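Local coordinates for protein inositol-1,4,5-trisphosphate 5-phosphatase 1 (Schizosaccharomyces pombe, PDB 1I9Z) that removes the 5-phosphate from soluble and lipid inositol phosphates through its magnesium-dependent catalytic domain, helping to control phosphoinositide levels in membrane trafficking and signalling, at residues A[55-60]-A[153-158]. Numbering follows the deposited sequence.
Sequences ADIYVV and FDYEDT
Ile57 reaches across to two aromatic rings, Phe153 and Tyr155, and a single methyl makes both close contacts: Ile57 CD1 lies 3.9 Å from Phe153 CZ and 4.1 Å from Tyr155 CD1. The methyl meets each ring obliquely, against the far end of the phenylalanine but the near flank of the tyrosine. The isoleucine and phenylalanine side chains point at each other from their two strands, while the tyrosine side chain runs past the isoleucine in the reverse sense. A torsion accounts for the reach of Ile57: its chi2 of 177° sets CD1 anti to CA, carrying that methyl outward from the strand. The backbones stay well apart, with Ile57 CA and Tyr155 CA 10.7 Å from each other, and most of the 132 Å² buried, both sides summed, belongs to these three buried residues. Around them, Ile117 also touches Ile57, while Val25 and Ile317 pack on Tyr155. Next to Ile57, Asp56 is fixed by a salt bridge to Lys120 and a hydrogen bond to Lys26 N. Beyond Tyr155 the chain reverses in a type II' turn, closed by reciprocal backbone hydrogen bonds, Thr158 N to Tyr155 O (3.0 Å) and Tyr155 N to Thr158 O (2.8 Å), a tight β-hairpin into strand 158-166. Strands 57-63 and 147-155 belong to different mixed sheets, and this apolar packing between them is characteristic of the two-sheet sandwich core of the DNase I-like fold.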
ATOM      1  N   ALA A  55      -9.793  10.888   4.323  1.00 21.55           N
ATOM      2  CA  ALA A  55      -9.249   9.783   5.094  1.00 20.74           C
ATOM      3  C   ALA A  55      -8.447  10.263   6.297  1.00 20.23           C
ATOM      4  O   ALA A  55      -8.038  11.420   6.347  1.00 20.70           O
ATOM      5  CB  ALA A  55      -8.314   8.920   4.195  1.00 18.96           C
ATOM      6  N   ASP A  56      -8.161   9.346   7.204  1.00 20.02           N
ATOM      7  CA  ASP A  56      -7.307   9.670   8.352  1.00 19.78           C
ATOM      8  C   ASP A  56      -5.836   9.663   7.923  1.00 20.23           C
ATOM      9  O   ASP A  56      -5.020  10.453   8.404  1.00 20.05           O
ATOM     10  CB  ASP A  56      -7.535   8.634   9.432  1.00 22.29           C
ATOM     11  CG  ASP A  56      -8.982   8.710   9.965  1.00 24.27           C
ATOM     12  OD1 ASP A  56      -9.376   9.832  10.318  1.00 25.59           O
ATOM     13  OD2 ASP A  56      -9.690   7.701  10.014  1.00 21.73           O
ATOM     14  N   ILE A  57      -5.513   8.757   6.998  1.00 19.43           N
ATOM     15  CA  ILE A  57      -4.135   8.594   6.558  1.00 19.45           C
ATOM     16  C   ILE A  57      -4.135   8.527   5.043  1.00 19.46           C
ATOM     17  O   ILE A  57      -4.933   7.780   4.487  1.00 18.00           O
ATOM     18  CB  ILE A  57      -3.547   7.264   7.124  1.00 17.66           C
ATOM     19  CG1 ILE A  57      -3.676   7.276   8.648  1.00 19.87           C
ATOM     20  CG2 ILE A  57      -2.065   7.095   6.731  1.00 18.80           C
ATOM     21  CD1 ILE A  57      -3.196   5.992   9.336  1.00 21.32           C
ATOM     22  N   TYR A  58      -3.288   9.363   4.413  1.00 17.16           N
ATOM     23  CA  TYR A  58      -3.068   9.310   2.982  1.00 16.88           C
ATOM     24  C   TYR A  58      -1.666   8.736   2.716  1.00 17.40           C
ATOM     25  O   TYR A  58      -0.635   9.272   3.229  1.00 16.72           O
ATOM     26  CB  TYR A  58      -3.147  10.683   2.321  1.00 18.14           C
ATOM     27  CG  TYR A  58      -4.532  11.160   2.159  1.00 19.98           C
ATOM     28  CD1 TYR A  58      -5.197  11.711   3.236  1.00 19.64           C
ATOM     29  CD2 TYR A  58      -5.215  11.014   0.928  1.00 20.54           C
ATOM     30  CE1 TYR A  58      -6.528  12.094   3.142  1.00 22.87           C
ATOM     31  CE2 TYR A  58      -6.586  11.434   0.812  1.00 19.71           C
ATOM     32  CZ  TYR A  58      -7.215  11.949   1.949  1.00 23.13           C
ATOM     33  OH  TYR A  58      -8.548  12.274   1.964  1.00 23.95           O
ATOM     34  N   VAL A  59      -1.608   7.659   1.911  1.00 15.11           N
ATOM     35  CA  VAL A  59      -0.323   7.030   1.599  1.00 15.57           C
ATOM     36  C   VAL A  59      -0.173   7.219   0.099  1.00 15.51           C
ATOM     37  O   VAL A  59      -0.939   6.692  -0.698  1.00 15.88           O
ATOM     38  CB  VAL A  59      -0.324   5.486   2.015  1.00 15.99           C
ATOM     39  CG1 VAL A  59       1.025   4.812   1.525  1.00 14.59           C
ATOM     40  CG2 VAL A  59      -0.501   5.369   3.561  1.00 15.50           C
ATOM     41  N   VAL A  60       0.820   8.013  -0.307  1.00 14.35           N
ATOM     42  CA  VAL A  60       1.042   8.331  -1.704  1.00 13.91           C
ATOM     43  C   VAL A  60       2.397   7.851  -2.209  1.00 14.05           C
ATOM     44  O   VAL A  60       3.445   8.201  -1.644  1.00 15.94           O
ATOM     45  CB  VAL A  60       0.969   9.877  -1.911  1.00 13.47           C
ATOM     46  CG1 VAL A  60       1.008  10.232  -3.426  1.00 14.48           C
ATOM     47  CG2 VAL A  60      -0.327  10.454  -1.219  1.00 15.20           C
ATOM     48  N   PHE A 153       4.656   1.706  10.732  1.00 17.06           N
ATOM     49  CA  PHE A 153       4.415   2.412  11.976  1.00 16.90           C
ATOM     50  C   PHE A 153       3.336   1.653  12.765  1.00 18.45           C
ATOM     51  O   PHE A 153       2.608   0.782  12.219  1.00 18.73           O
ATOM     52  CB  PHE A 153       3.983   3.888  11.716  1.00 15.61           C
ATOM     53  CG  PHE A 153       2.726   4.063  10.882  1.00 18.76           C
ATOM     54  CD1 PHE A 153       1.477   4.064  11.481  1.00 17.10           C
ATOM     55  CD2 PHE A 153       2.800   4.211   9.487  1.00 18.87           C
ATOM     56  CE1 PHE A 153       0.298   4.208  10.720  1.00 22.79           C
ATOM     57  CE2 PHE A 153       1.645   4.360   8.698  1.00 20.84           C
ATOM     58  CZ  PHE A 153       0.388   4.362   9.298  1.00 22.13           C
ATOM     59  N   ASP A 154       3.228   1.976  14.045  1.00 18.80           N
ATOM     60  CA  ASP A 154       2.166   1.345  14.822  1.00 21.51           C
ATOM     61  C   ASP A 154       1.147   2.444  15.006  1.00 21.32           C
ATOM     62  O   ASP A 154       1.521   3.619  15.177  1.00 21.60           O
ATOM     63  CB  ASP A 154       2.698   0.875  16.179  1.00 21.32           C
ATOM     64  CG  ASP A 154       3.647  -0.218  16.033  1.00 21.73           C
ATOM     65  OD1 ASP A 154       3.253  -1.218  15.413  1.00 22.23           O
ATOM     66  OD2 ASP A 154       4.797  -0.126  16.491  1.00 21.96           O
ATOM     67  N   TYR A 155      -0.131   2.075  14.905  1.00 20.50           N
ATOM     68  CA  TYR A 155      -1.245   2.989  15.163  1.00 19.89           C
ATOM     69  C   TYR A 155      -1.859   2.313  16.417  1.00 22.26           C
ATOM     70  O   TYR A 155      -2.500   1.243  16.360  1.00 20.37           O
ATOM     71  CB  TYR A 155      -2.206   3.089  13.990  1.00 20.73           C
ATOM     72  CG  TYR A 155      -3.217   4.197  14.185  1.00 22.65           C
ATOM     73  CD1 TYR A 155      -3.224   5.311  13.341  1.00 23.79           C
ATOM     74  CD2 TYR A 155      -4.176   4.136  15.208  1.00 22.87           C
ATOM     75  CE1 TYR A 155      -4.135   6.318  13.489  1.00 23.89           C
ATOM     76  CE2 TYR A 155      -5.120   5.169  15.378  1.00 24.21           C
ATOM     77  CZ  TYR A 155      -5.083   6.251  14.516  1.00 25.58           C
ATOM     78  OH  TYR A 155      -5.952   7.291  14.651  1.00 26.34           O
ATOM     79  N   GLU A 156      -1.629   2.972  17.554  1.00 21.91           N
ATOM     80  CA  GLU A 156      -1.962   2.376  18.848  1.00 24.24           C
ATOM     81  C   GLU A 156      -1.209   1.035  18.846  1.00 25.37           C
ATOM     82  O   GLU A 156      -0.008   1.026  18.573  1.00 24.57           O
ATOM     83  CB  GLU A 156      -3.474   2.215  19.028  1.00 22.55           C
ATOM     84  CG  GLU A 156      -4.228   3.537  19.147  1.00 23.27           C
ATOM     85  CD  GLU A 156      -3.829   4.466  20.331  1.00 25.66           C
ATOM     86  OE1 GLU A 156      -3.094   4.089  21.256  1.00 27.25           O
ATOM     87  OE2 GLU A 156      -4.269   5.622  20.303  1.00 29.05           O
ATOM     88  N   ASP A 157      -1.870  -0.101  19.109  1.00 24.66           N
ATOM     89  CA  ASP A 157      -1.127  -1.348  19.129  1.00 25.38           C
ATOM     90  C   ASP A 157      -1.277  -2.187  17.855  1.00 26.12           C
ATOM     91  O   ASP A 157      -1.096  -3.409  17.878  1.00 27.96           O
ATOM     92  CB  ASP A 157      -1.533  -2.195  20.336  1.00 27.66           C
ATOM     93  CG  ASP A 157      -1.199  -1.508  21.667  1.00 27.53           C
ATOM     94  OD1 ASP A 157      -2.013  -0.748  22.189  1.00 29.23           O
ATOM     95  OD2 ASP A 157      -0.090  -1.722  22.166  1.00 33.20           O
ATOM     96  N   THR A 158      -1.602  -1.541  16.748  1.00 22.73           N
ATOM     97  CA  THR A 158      -1.767  -2.268  15.495  1.00 21.42           C
ATOM     98  C   THR A 158      -0.619  -1.855  14.571  1.00 22.28           C
ATOM     99  O   THR A 158      -0.404  -0.653  14.427  1.00 21.18           O
ATOM    100  CB  THR A 158      -3.123  -1.879  14.861  1.00 21.98           C
ATOM    101  OG1 THR A 158      -4.197  -2.356  15.718  1.00 25.28           O
ATOM    102  CG2 THR A 158      -3.248  -2.527  13.464  1.00 21.12           C
TER